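Glycerol kinase, putative (Plasmodium falciparum, PDB 2W40) probably catalyses the ATP-dependent phosphorylation of glycerol to sn-glycerol 3-phosphate, the entry step of glycerol degradation. Local coordinates at residues M3-S8 with N26-N31; N55-M60 with F173-G178; K77-T82 with P235-I240; A252-A257 with A449-L454. One frame throughout, in Å; residues are numbered along the deposited sequence.

Contact 1. Residues M3-S8 with N26-N31; sequences MNVILS and NIVHSN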
loop_
_atom_site.group_PDB
_atom_site.type_symbol
_atom_site.label_atom_id
_atom_site.label_comp_id
_atom_site.label_asym_id
_atom_site.label_seq_id
_atom_site.Cartn_x
_atom_site.Cartn_y
_atom_site.Cartn_z
ATOM N N MET C 3 -41.174 -15.769 -28.380
ATOM C CA MET C 3 -40.564 -15.780 -27.088
ATOM C C MET C 3 -41.044 -14.551 -26.296
ATOM O O MET C 3 -40.873 -13.450 -26.786
ATOM C CB MET C 3 -39.021 -15.727 -27.203
ATOM C CG MET C 3 -38.196 -15.694 -25.895
ATOM S SD MET C 3 -38.574 -17.023 -24.752
ATOM C CE MET C 3 -37.343 -18.194 -25.250
ATOM N N ASN C 4 -41.673 -14.782 -25.144
ATOM C CA ASN C 4 -41.962 -13.666 -24.252
ATOM C C ASN C 4 -40.758 -13.454 -23.343
ATOM O O ASN C 4 -40.229 -14.410 -22.775
ATOM C CB ASN C 4 -43.120 -13.939 -23.360
ATOM C CG ASN C 4 -44.415 -14.035 -24.087
ATOM O OD1 ASN C 4 -44.595 -13.618 -25.215
ATOM N ND2 ASN C 4 -45.375 -14.587 -23.384
ATOM N N VAL C 5 -40.422 -12.146 -23.186
ATOM C CA VAL C 5 -39.374 -11.798 -22.246
ATOM C C VAL C 5 -39.673 -10.585 -21.400
ATOM O O VAL C 5 -40.504 -9.781 -21.733
ATOM C CB VAL C 5 -38.003 -11.561 -22.966
ATOM C CG1 VAL C 5 -37.468 -12.860 -23.758
ATOM C CG2 VAL C 5 -38.119 -10.365 -23.834
ATOM N N ILE C 6 -38.958 -10.527 -20.287
ATOM C CA ILE C 6 -38.977 -9.420 -19.329
ATOM C C ILE C 6 -37.589 -8.764 -19.442
ATOM O O ILE C 6 -36.562 -9.448 -19.293
ATOM C CB ILE C 6 -39.224 -9.876 -17.902
ATOM C CG1 ILE C 6 -40.518 -10.663 -17.778
ATOM C CG2 ILE C 6 -39.166 -8.658 -16.897
ATOM C CD1 ILE C 6 -40.500 -11.507 -16.492
ATOM N N LEU C 7 -37.566 -7.451 -19.677
ATOM C CA LEU C 7 -36.250 -6.724 -19.636
ATOM C C LEU C 7 -36.025 -6.221 -18.205
ATOM O O LEU C 7 -36.867 -5.500 -17.670
ATOM C CB LEU C 7 -36.149 -5.572 -20.638
ATOM C CG LEU C 7 -35.006 -4.581 -20.607
ATOM C CD1 LEU C 7 -33.640 -5.313 -20.569
ATOM C CD2 LEU C 7 -35.091 -3.427 -21.587
ATOM N N SER C 8 -34.883 -6.621 -17.611
ATOM C CA SER C 8 -34.501 -6.107 -16.294
ATOM C C SER C 8 -33.229 -5.269 -16.494
ATOM O O SER C 8 -32.221 -5.841 -16.994
ATOM C CB SER C 8 -34.305 -7.247 -15.273
ATOM O OG SER C 8 -33.864 -6.700 -14.050
ATOM N N ASN C 26 -35.324 -17.761 -16.471
ATOM C CA ASN C 26 -34.033 -18.076 -17.109
ATOM C C ASN C 26 -33.537 -16.848 -17.911
ATOM O O ASN C 26 -34.320 -16.214 -18.610
ATOM C CB ASN C 26 -34.164 -19.231 -18.128
ATOM C CG ASN C 26 -34.770 -20.489 -17.554
ATOM O OD1 ASN C 26 -35.856 -20.979 -18.039
ATOM N ND2 ASN C 26 -34.111 -21.046 -16.553
ATOM N N ILE C 27 -32.259 -16.517 -17.788
ATOM C CA ILE C 27 -31.689 -15.529 -18.623
ATOM C C ILE C 27 -31.516 -16.007 -20.048
ATOM O O ILE C 27 -30.797 -17.032 -20.299
ATOM C CB ILE C 27 -30.281 -14.999 -18.051
ATOM C CG1 ILE C 27 -30.481 -14.481 -16.633
ATOM C CG2 ILE C 27 -29.701 -13.975 -18.984
ATOM C CD1 ILE C 27 -29.145 -14.077 -15.895
ATOM N N VAL C 28 -32.181 -15.356 -20.983
ATOM C CA VAL C 28 -32.006 -15.647 -22.409
ATOM C C VAL C 28 -31.032 -14.738 -23.150
ATOM O O VAL C 28 -30.510 -15.072 -24.194
ATOM C CB VAL C 28 -33.391 -15.745 -23.127
ATOM C CG1 VAL C 28 -34.277 -16.883 -22.408
ATOM C CG2 VAL C 28 -34.103 -14.348 -23.153
ATOM N N HIS C 29 -30.713 -13.551 -22.606
ATOM C CA HIS C 29 -29.636 -12.749 -23.132
ATOM C C HIS C 29 -29.250 -11.764 -22.025
ATOM O O HIS C 29 -30.120 -11.314 -21.307
ATOM C CB HIS C 29 -30.079 -11.901 -24.338
ATOM C CG HIS C 29 -29.008 -10.981 -24.854
ATOM N ND1 HIS C 29 -29.003 -9.623 -24.638
ATOM C CD2 HIS C 29 -27.865 -11.257 -25.530
ATOM C CE1 HIS C 29 -27.911 -9.103 -25.175
ATOM N NE2 HIS C 29 -27.246 -10.065 -25.780
ATOM N N SER C 30 -27.964 -11.430 -21.963
ATOM C CA SER C 30 -27.538 -10.384 -21.023
ATOM C C SER C 30 -26.249 -9.732 -21.583
ATOM O O SER C 30 -25.487 -10.357 -22.369
ATOM C CB SER C 30 -27.312 -10.931 -19.637
ATOM O OG SER C 30 -26.133 -11.700 -19.579
ATOM N N ASN C 31 -25.976 -8.508 -21.165
ATOM C CA ASN C 31 -24.720 -7.840 -21.567
ATOM C C ASN C 31 -24.571 -6.648 -20.637
ATOM O O ASN C 31 -25.495 -6.272 -19.886
ATOM C CB ASN C 31 -24.747 -7.355 -23.006
ATOM C CG ASN C 31 -23.345 -7.128 -23.600
ATOM O OD1 ASN C 31 -22.328 -7.398 -22.964
ATOM N ND2 ASN C 31 -23.324 -6.848 -24.933
#
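Val5 and Val28 meet through one methyl each: Val5 CG1 lies 3.7 Å from Val28 CG2, the two side chains crossing at a slant. Each residue contributes a different branch. On Val5 the touching methyl is the one trans to the carbonyl carbon (chi1 -61°), while on Val28 it is the branch held between the backbone N and the carbonyl carbon. The other Val28 methyl, CG1, receives a looser approach, with Met3 CE at 4.4 Å. In Met3, CG points away from the backbone N, and turns about CB-CG and CG-SD then bring CE round toward the valine. No hydrogen bond crosses between 3-8 and 26-31, and the nearest backbones, at Val5 and Val28, keep their CA atoms 8.3 Å apart. Side chains alone therefore make the contact.

The backbone around these groups is distinctive: Val28 and His29 form a classic beta bulge opposite Phe20, and the chain turns a corner at Val28. On the other segment, backbone hydrogen bonds pair Met3 and Val5 with Ile75, and Val5 with Lys77. Strand 15-21 separates strands 3-11 and 27-34 in the order of the N-terminal sheet, and bonds to 3-11 through Ile6 and Tyr21. Helix 49-70 packs against Val28 through Leu67, while Val5 also touches Ile76 of strand 74-83.

Contact 2. Residues N55-M60 with F173-G178; sequences NLYNLM and FNLTKG. With EDO (1,2-ethanediol), chain B.
Leu175 CD2 is the methyl on which the packed part of this contact centres. It sits at the edge of the Tyr57 ring, in the ring plane and 3.8 Å from CE1, while the two side chains run past each other in opposite senses. Met60 reaches the same methyl with its last two atoms: SD and CE are each 4.0 Å from Leu175 CD2, because a bend at chi3 (68°) folds the end of an otherwise extended chain back alongside it. Farther out on the tyrosine, OH lies 3.5 Å from Asn174 CB. That hydroxyl has a weak hydrogen bond with Ser231 OG, and His233 stacks on the ring; both probably help to hold the ring in place.

The solvent side is looser: Lys177 is exposed and makes no contact with 55-60, its NZ forming a salt bridge with Glu232. A 1,2-ethanediol, probably from the crystallisation liquor, places O1 3.1 Å from Thr176 O, though that bond is not settled. Gly178 N donates to Phe173 O at 2.9 Å, Lys177 N gives a weak bond to Asn174 O, and Lys177 takes a positive phi (58°). These features make a Schellman motif closing helix 167-176 just after its last turn meets helix 49-70, a helix-to-helix contact within the N-terminal domain of an FGGY kinase.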
loop_
_atom_site.group_PDB
_atom_site.type_symbol
_atom_site.label_atom_id
_atom_site.label_comp_id
_atom_site.label_asym_id
_atom_site.label_seq_id
_atom_site.Cartn_x
_atom_site.Cartn_y
_atom_site.Cartn_z
ATOM N N ASN C 55 -25.037 4.224 -23.039
ATOM C CA ASN C 55 -24.706 2.804 -22.835
ATOM C C ASN C 55 -25.982 1.961 -22.702
ATOM O O ASN C 55 -26.110 0.896 -23.306
ATOM C CB ASN C 55 -23.869 2.643 -21.587
ATOM C CG ASN C 55 -22.437 3.063 -21.779
ATOM O OD1 ASN C 55 -22.043 3.431 -22.921
ATOM N ND2 ASN C 55 -21.694 3.098 -20.706
ATOM N N LEU C 56 -26.946 2.439 -21.942
ATOM C CA LEU C 56 -28.207 1.772 -21.796
ATOM C C LEU C 56 -28.873 1.567 -23.101
ATOM O O LEU C 56 -29.287 0.478 -23.411
ATOM C CB LEU C 56 -29.102 2.498 -20.813
ATOM C CG LEU C 56 -30.433 1.734 -20.603
ATOM C CD1 LEU C 56 -30.374 0.310 -20.110
ATOM C CD2 LEU C 56 -31.372 2.589 -19.689
ATOM N N TYR C 57 -29.017 2.641 -23.900
ATOM C CA TYR C 57 -29.735 2.560 -25.210
ATOM C C TYR C 57 -29.075 1.525 -26.096
ATOM O O TYR C 57 -29.738 0.701 -26.701
ATOM C CB TYR C 57 -29.769 3.930 -25.865
ATOM C CG TYR C 57 -30.701 4.950 -25.184
ATOM C CD1 TYR C 57 -31.871 4.562 -24.576
ATOM C CD2 TYR C 57 -30.361 6.288 -25.166
ATOM C CE1 TYR C 57 -32.726 5.541 -23.964
ATOM C CE2 TYR C 57 -31.130 7.231 -24.601
ATOM C CZ TYR C 57 -32.327 6.898 -24.019
ATOM O OH TYR C 57 -33.120 7.876 -23.488
ATOM N N ASN C 58 -27.744 1.575 -26.119
ATOM C CA ASN C 58 -26.962 0.653 -26.960
ATOM C C ASN C 58 -27.181 -0.802 -26.534
ATOM O O ASN C 58 -27.370 -1.683 -27.366
ATOM C CB ASN C 58 -25.504 1.145 -26.977
ATOM C CG ASN C 58 -25.287 2.320 -27.944
ATOM O OD1 ASN C 58 -26.072 2.516 -28.897
ATOM N ND2 ASN C 58 -24.195 3.116 -27.724
ATOM N N LEU C 59 -27.254 -1.047 -25.222
ATOM C CA LEU C 59 -27.386 -2.388 -24.706
ATOM C C LEU C 59 -28.808 -2.928 -24.999
ATOM O O LEU C 59 -28.972 -4.063 -25.375
ATOM C CB LEU C 59 -27.175 -2.385 -23.187
ATOM C CG LEU C 59 -25.717 -2.309 -22.699
ATOM C CD1 LEU C 59 -25.623 -1.850 -21.184
ATOM C CD2 LEU C 59 -25.063 -3.743 -22.949
ATOM N N MET C 60 -29.829 -2.080 -24.810
ATOM C CA MET C 60 -31.237 -2.395 -25.110
ATOM C C MET C 60 -31.373 -2.743 -26.624
ATOM O O MET C 60 -31.955 -3.764 -26.962
ATOM C CB MET C 60 -32.127 -1.191 -24.725
ATOM C CG MET C 60 -32.274 -1.075 -23.244
ATOM S SD MET C 60 -33.293 0.374 -22.836
ATOM C CE MET C 60 -34.932 -0.053 -23.440
ATOM N N PHE C 173 -37.141 8.979 -16.567
ATOM C CA PHE C 173 -37.348 10.277 -17.220
ATOM C C PHE C 173 -36.898 10.217 -18.667
ATOM O O PHE C 173 -37.637 10.662 -19.566
ATOM C CB PHE C 173 -36.576 11.319 -16.442
ATOM C CG PHE C 173 -36.642 12.677 -17.003
ATOM C CD1 PHE C 173 -37.622 13.549 -16.531
ATOM C CD2 PHE C 173 -35.806 13.032 -18.075
ATOM C CE1 PHE C 173 -37.718 14.831 -17.097
ATOM C CE2 PHE C 173 -35.865 14.381 -18.596
ATOM C CZ PHE C 173 -36.809 15.240 -18.092
ATOM N N ASN C 174 -35.737 9.658 -18.933
ATOM C CA ASN C 174 -35.279 9.601 -20.293
ATOM C C ASN C 174 -36.056 8.621 -21.134
ATOM O O ASN C 174 -36.425 8.906 -22.243
ATOM C CB ASN C 174 -33.789 9.316 -20.336
ATOM C CG ASN C 174 -32.958 10.484 -19.925
ATOM O OD1 ASN C 174 -32.392 10.544 -18.833
ATOM N ND2 ASN C 174 -32.790 11.383 -20.812
ATOM N N LEU C 175 -36.292 7.435 -20.611
ATOM C CA LEU C 175 -37.034 6.383 -21.405
ATOM C C LEU C 175 -38.456 6.784 -21.806
ATOM O O LEU C 175 -38.916 6.494 -22.914
ATOM C CB LEU C 175 -37.072 5.050 -20.682
ATOM C CG LEU C 175 -35.748 4.286 -20.649
ATOM C CD1 LEU C 175 -35.829 3.206 -19.552
ATOM C CD2 LEU C 175 -35.450 3.713 -22.099
ATOM N N THR C 176 -39.109 7.498 -20.902
ATOM C CA THR C 176 -40.504 7.912 -21.004
ATOM C C THR C 176 -40.686 9.305 -21.612
ATOM O O THR C 176 -41.789 9.719 -21.828
ATOM C CB THR C 176 -41.265 7.826 -19.663
ATOM O OG1 THR C 176 -40.804 8.868 -18.794
ATOM C CG2 THR C 176 -41.235 6.477 -19.029
ATOM N N LYS C 177 -39.572 10.026 -21.889
ATOM C CA LYS C 177 -39.584 11.388 -22.353
ATOM C C LYS C 177 -40.295 12.329 -21.390
ATOM O O LYS C 177 -41.056 13.209 -21.796
ATOM C CB LYS C 177 -40.110 11.490 -23.800
ATOM C CG LYS C 177 -39.306 10.672 -24.753
ATOM C CD LYS C 177 -39.793 10.922 -26.207
ATOM C CE LYS C 177 -39.406 12.271 -26.693
ATOM N NZ LYS C 177 -37.862 12.462 -26.651
ATOM N N GLY C 178 -40.039 12.135 -20.107
ATOM C CA GLY C 178 -40.375 13.185 -19.100
ATOM C C GLY C 178 -41.040 12.767 -17.823
ATOM O O GLY C 178 -41.210 13.619 -16.951
HETATM C C1 EDO B . -45.162 7.431 -20.283
HETATM O O1 EDO B . -44.365 7.934 -21.625
HETATM C C2 EDO B . -46.626 7.705 -20.004
HETATM O O2 EDO B . -47.611 6.606 -19.950
#

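Contact 3. Residues K77-T82 with P235-I240; sequences KCIGIT and PDYLNI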
loop_
_atom_site.group_PDB
_atom_site.type_symbol
_atom_site.label_atom_id
_atom_site.label_comp_id
_atom_site.label_asym_id
_atom_site.label_seq_id
_atom_site.Cartn_x
_atom_site.Cartn_y
_atom_site.Cartn_z
ATOM N N LYS C 77 -42.576 -8.019 -22.546
ATOM C CA LYS C 77 -43.809 -7.869 -21.784
ATOM C C LYS C 77 -43.796 -6.602 -20.925
ATOM O O LYS C 77 -44.812 -5.924 -20.733
ATOM C CB LYS C 77 -44.019 -9.069 -20.885
ATOM C CG LYS C 77 -44.377 -10.368 -21.677
ATOM C CD LYS C 77 -45.651 -10.176 -22.350
ATOM C CE LYS C 77 -46.281 -11.514 -22.690
ATOM N NZ LYS C 77 -46.715 -12.326 -21.421
ATOM N N CYS C 78 -42.613 -6.344 -20.370
ATOM C CA CYS C 78 -42.453 -5.236 -19.418
ATOM C C CYS C 78 -40.978 -5.012 -19.159
ATOM O O CYS C 78 -40.124 -5.822 -19.525
ATOM C CB CYS C 78 -43.141 -5.570 -18.128
ATOM S SG CYS C 78 -42.726 -7.117 -17.450
ATOM N N ILE C 79 -40.706 -3.904 -18.433
ATOM C CA ILE C 79 -39.352 -3.481 -18.067
ATOM C C ILE C 79 -39.334 -3.252 -16.567
ATOM O O ILE C 79 -40.208 -2.562 -16.053
ATOM C CB ILE C 79 -38.906 -2.198 -18.843
ATOM C CG1 ILE C 79 -38.893 -2.478 -20.329
ATOM C CG2 ILE C 79 -37.618 -1.651 -18.267
ATOM C CD1 ILE C 79 -38.846 -1.126 -21.170
ATOM N N GLY C 80 -38.371 -3.829 -15.861
ATOM C CA GLY C 80 -38.069 -3.468 -14.452
ATOM C C GLY C 80 -36.701 -2.753 -14.394
ATOM O O GLY C 80 -35.789 -3.035 -15.182
ATOM N N ILE C 81 -36.639 -1.770 -13.496
ATOM C CA ILE C 81 -35.486 -0.925 -13.332
ATOM C C ILE C 81 -34.953 -1.070 -11.915
ATOM O O ILE C 81 -35.712 -0.988 -10.927
ATOM C CB ILE C 81 -35.828 0.546 -13.615
ATOM C CG1 ILE C 81 -36.098 0.653 -15.116
ATOM C CG2 ILE C 81 -34.685 1.467 -13.155
ATOM C CD1 ILE C 81 -36.474 1.996 -15.651
ATOM N N THR C 82 -33.628 -1.298 -11.793
ATOM C CA THR C 82 -32.955 -1.223 -10.517
ATOM C C THR C 82 -31.631 -0.547 -10.673
ATOM O O THR C 82 -31.117 -0.445 -11.790
ATOM C CB THR C 82 -32.876 -2.658 -9.875
ATOM O OG1 THR C 82 -32.521 -2.521 -8.517
ATOM C CG2 THR C 82 -31.949 -3.595 -10.631
ATOM N N PRO C 235 -36.266 2.532 -30.500
ATOM C CA PRO C 235 -37.521 2.495 -31.271
ATOM C C PRO C 235 -38.267 1.169 -31.196
ATOM O O PRO C 235 -39.543 1.168 -31.194
ATOM C CB PRO C 235 -37.054 2.842 -32.678
ATOM C CG PRO C 235 -35.661 2.501 -32.699
ATOM C CD PRO C 235 -35.120 2.832 -31.361
ATOM N N ASP C 236 -37.559 0.041 -31.089
ATOM C CA ASP C 236 -38.237 -1.260 -30.918
ATOM C C ASP C 236 -38.995 -1.422 -29.609
ATOM O O ASP C 236 -39.744 -2.387 -29.376
ATOM C CB ASP C 236 -37.222 -2.424 -31.074
ATOM C CG ASP C 236 -36.868 -2.690 -32.527
ATOM O OD1 ASP C 236 -37.267 -1.947 -33.447
ATOM O OD2 ASP C 236 -36.292 -3.740 -32.756
ATOM N N TYR C 237 -38.641 -0.579 -28.650
ATOM C CA TYR C 237 -39.279 -0.594 -27.311
ATOM C C TYR C 237 -40.468 0.360 -27.145
ATOM O O TYR C 237 -41.006 0.486 -26.070
ATOM C CB TYR C 237 -38.228 -0.283 -26.296
ATOM C CG TYR C 237 -37.188 -1.350 -26.184
ATOM C CD1 TYR C 237 -37.284 -2.325 -25.174
ATOM C CD2 TYR C 237 -36.076 -1.345 -27.003
ATOM C CE1 TYR C 237 -36.296 -3.300 -25.026
ATOM C CE2 TYR C 237 -35.085 -2.261 -26.856
ATOM C CZ TYR C 237 -35.185 -3.281 -25.865
ATOM O OH TYR C 237 -34.193 -4.248 -25.636
ATOM N N LEU C 238 -40.879 0.987 -28.259
ATOM C CA LEU C 238 -41.988 1.885 -28.253
ATOM C C LEU C 238 -43.225 1.253 -27.593
ATOM O O LEU C 238 -43.694 0.175 -27.988
ATOM C CB LEU C 238 -42.335 2.380 -29.634
ATOM C CG LEU C 238 -43.521 3.393 -29.674
ATOM C CD1 LEU C 238 -43.212 4.756 -29.018
ATOM C CD2 LEU C 238 -43.975 3.483 -31.206
ATOM N N ASN C 239 -43.800 1.959 -26.596
ATOM C CA ASN C 239 -44.977 1.560 -25.865
ATOM C C ASN C 239 -44.900 0.297 -24.989
ATOM O O ASN C 239 -45.909 -0.227 -24.514
ATOM C CB ASN C 239 -46.222 1.490 -26.747
ATOM C CG ASN C 239 -46.641 2.800 -27.303
ATOM O OD1 ASN C 239 -46.424 3.854 -26.667
ATOM N ND2 ASN C 239 -47.218 2.789 -28.505
ATOM N N ILE C 240 -43.667 -0.125 -24.711
ATOM C CA ILE C 240 -43.418 -1.161 -23.732
ATOM C C ILE C 240 -43.459 -0.478 -22.368
ATOM O O ILE C 240 -42.799 0.555 -22.196
ATOM C CB ILE C 240 -42.052 -1.805 -23.959
ATOM C CG1 ILE C 240 -41.989 -2.527 -25.316
ATOM C CG2 ILE C 240 -41.729 -2.784 -22.898
ATOM C CD1 ILE C 240 -43.087 -3.568 -25.547
#
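A type II beta turn from Tyr237 to Ile240 leads the chain into strand 241-247, and its last residue packs on the neighbouring strand 74-83. The evidence for the turn is the bond from Ile240 N to Tyr237 O at 3.0 Å, together with the positive phi of Asn239 (65°). Ile240 CG2 does most of the touching. Set trans to the backbone N, this branch projects to the end of Ile79, lying 3.7 Å from CD1 and 3.8 Å from CG1, and the two isoleucines cross at about a right angle. The same methyl comes within 4.3 Å of Cys78 CA, where the backbones also approach most nearly, with the Cys78 and Ile240 CA atoms 6.0 Å apart. Tyr237 adds a marginal contact, its CD1 being 4.5 Å from Ile79 CD1 in an oblique approach to the ring. The polar end of that tyrosine is held by helix 49-70, through a hydrogen bond between its OH and Met60 O.

No hydrogen bond joins 77-82 to 235-240 directly; pairing begins one residue on, where Ile79 bonds to Pro241 and Thr243. The turn thus lies at the entry to strand 241-247, which runs parallel to strand 74-83, with Leu7 of strand 3-11 touching Tyr237 and helix 443-455 meeting Cys78 through Ala452.

Contact 4. Residues A252-A257 with A449-L454; sequences ACIGQA and AVLAGL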
loop_
_atom_site.group_PDB
_atom_site.type_symbol
_atom_site.label_atom_id
_atom_site.label_comp_id
_atom_site.label_asym_id
_atom_site.label_seq_id
_atom_site.Cartn_x
_atom_site.Cartn_y
_atom_site.Cartn_z
ATOM N N ALA C 252 -32.143 -7.194 -4.613
ATOM C CA ALA C 252 -31.508 -8.431 -4.258
ATOM C C ALA C 252 -32.246 -9.180 -3.139
ATOM O O ALA C 252 -32.239 -10.453 -3.084
ATOM C CB ALA C 252 -30.060 -8.124 -3.839
ATOM N N CYS C 253 -32.884 -8.478 -2.208
ATOM C CA CYS C 253 -33.829 -9.050 -1.210
ATOM C C CYS C 253 -35.001 -9.761 -1.864
ATOM O O CYS C 253 -35.344 -10.872 -1.476
ATOM C CB CYS C 253 -34.392 -8.012 -0.267
ATOM S SG CYS C 253 -33.142 -7.191 0.759
ATOM N N ILE C 254 -35.523 -9.176 -2.944
ATOM C CA ILE C 254 -36.632 -9.837 -3.618
ATOM C C ILE C 254 -36.093 -11.043 -4.405
ATOM O O ILE C 254 -36.714 -12.119 -4.347
ATOM C CB ILE C 254 -37.448 -8.865 -4.475
ATOM C CG1 ILE C 254 -38.089 -7.775 -3.618
ATOM C CG2 ILE C 254 -38.610 -9.574 -5.205
ATOM C CD1 ILE C 254 -38.845 -6.744 -4.470
ATOM N N GLY C 255 -34.992 -10.888 -5.098
ATOM C CA GLY C 255 -34.346 -12.016 -5.780
ATOM C C GLY C 255 -33.865 -13.169 -4.920
ATOM O O GLY C 255 -33.743 -14.301 -5.439
ATOM N N GLN C 256 -33.617 -12.890 -3.640
ATOM C CA GLN C 256 -33.166 -13.946 -2.699
ATOM C C GLN C 256 -34.439 -14.483 -1.946
ATOM O O GLN C 256 -34.303 -15.329 -1.030
ATOM C CB GLN C 256 -32.199 -13.372 -1.713
ATOM C CG GLN C 256 -30.801 -13.075 -2.152
ATOM C CD GLN C 256 -29.893 -14.285 -2.049
ATOM O OE1 GLN C 256 -28.685 -14.154 -1.989
ATOM N NE2 GLN C 256 -30.462 -15.415 -2.094
ATOM N N ALA C 257 -35.606 -13.912 -2.189
ATOM C CA ALA C 257 -36.902 -14.223 -1.477
ATOM C C ALA C 257 -36.809 -14.098 0.048
ATOM O O ALA C 257 -37.349 -14.936 0.746
ATOM C CB ALA C 257 -37.442 -15.653 -1.807
ATOM N N ALA C 449 -37.000 -8.097 -12.305
ATOM C CA ALA C 449 -37.817 -8.836 -13.282
ATOM C C ALA C 449 -39.022 -9.372 -12.564
ATOM O O ALA C 449 -40.094 -9.394 -13.111
ATOM C CB ALA C 449 -36.953 -9.944 -13.869
ATOM N N VAL C 450 -38.839 -9.807 -11.308
ATOM C CA VAL C 450 -39.971 -10.279 -10.483
ATOM C C VAL C 450 -41.030 -9.162 -10.296
ATOM O O VAL C 450 -42.255 -9.401 -10.516
ATOM C CB VAL C 450 -39.530 -10.949 -9.115
ATOM C CG1 VAL C 450 -40.749 -11.156 -8.139
ATOM C CG2 VAL C 450 -38.702 -12.257 -9.408
ATOM N N LEU C 451 -40.571 -7.982 -9.890
ATOM C CA LEU C 451 -41.518 -6.944 -9.632
ATOM C C LEU C 451 -42.253 -6.550 -10.938
ATOM O O LEU C 451 -43.466 -6.390 -10.935
ATOM C CB LEU C 451 -40.819 -5.706 -8.985
ATOM C CG LEU C 451 -40.224 -5.786 -7.602
ATOM C CD1 LEU C 451 -39.259 -4.545 -7.457
ATOM C CD2 LEU C 451 -41.302 -5.852 -6.587
ATOM N N ALA C 452 -41.519 -6.382 -12.039
ATOM C CA ALA C 452 -42.082 -5.948 -13.293
ATOM C C ALA C 452 -43.156 -6.986 -13.785
ATOM O O ALA C 452 -44.295 -6.639 -14.163
ATOM C CB ALA C 452 -40.995 -5.732 -14.305
ATOM N N GLY C 453 -42.767 -8.266 -13.760
ATOM C CA GLY C 453 -43.683 -9.329 -14.108
ATOM C C GLY C 453 -44.915 -9.437 -13.287
ATOM O O GLY C 453 -46.002 -9.702 -13.776
ATOM N N LEU C 454 -44.766 -9.311 -12.002
ATOM C CA LEU C 454 -45.918 -9.360 -11.079
ATOM C C LEU C 454 -46.900 -8.235 -11.405
ATOM O O LEU C 454 -48.108 -8.460 -11.443
ATOM C CB LEU C 454 -45.482 -9.277 -9.671
ATOM C CG LEU C 454 -44.936 -10.607 -9.060
ATOM C CD1 LEU C 454 -44.298 -10.338 -7.664
ATOM C CD2 LEU C 454 -45.930 -11.824 -9.016
#
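Ile254 is the residue of 252-257 that meets 449-454, at Val450 and Leu451. Just before it, Ala252 packs on Val443 and Thr444, earlier in the same partner helix, and Cys253 turns to Lys265 of strand 264-268. Ile254 itself uses both of its branches. The CG2 methyl lies 4.0 Å from Val450 CG1, and the two residues cross at a slant. The longer branch, extended at chi2 (177°), carries CD1 across Leu451 at about a right angle and sets it 3.6 Å from Leu451 CG and 3.7 Å from Leu451 CD1. Ile254 was modelled in two conformers; these distances hold for the one described, and its tight approach to Leu451 CD2 carries no weight. After Gly255 and Gln256 the helix ends in a Schellman motif: Ala257 takes a positive phi (54°), and its N bonds to Ile254 O at 3.0 Å.

Ile246 and Phe297 each touch both Ile254 and Leu451, so the pair has further apolar neighbours. With no hydrogen bond or charge pair between the segments, helix 248-255 of the N-terminal family region and helix 443-455 of the C-terminal one meet here purely through aliphatic carbon, an interaction that depends on shape and burial rather than on bond direction.

Overall arrangement
From the N terminus, contact 1 closes first, over 17 residues that include strand 15-21. Helix 49-70 then opens contact 2 and strand 74-83 opens contact 3 before either closes, at 173-178 and 235-240; these two therefore cross along the chain, and their centres lie about 9 Å apart. Contact 4 follows in series, its 191-residue loop bringing helix 443-455 back to helix 248-255. None of the four nests inside another. Strands 3-11 and 74-83 are neighbours in one sheet, which joins contacts 1 and 3. Contact 2 reaches contact 1 through Leu7 and Met60, whereas contact 4 touches contacts 1 and 3 through Ala449, Ala452 and Gly453, linking the two family regions.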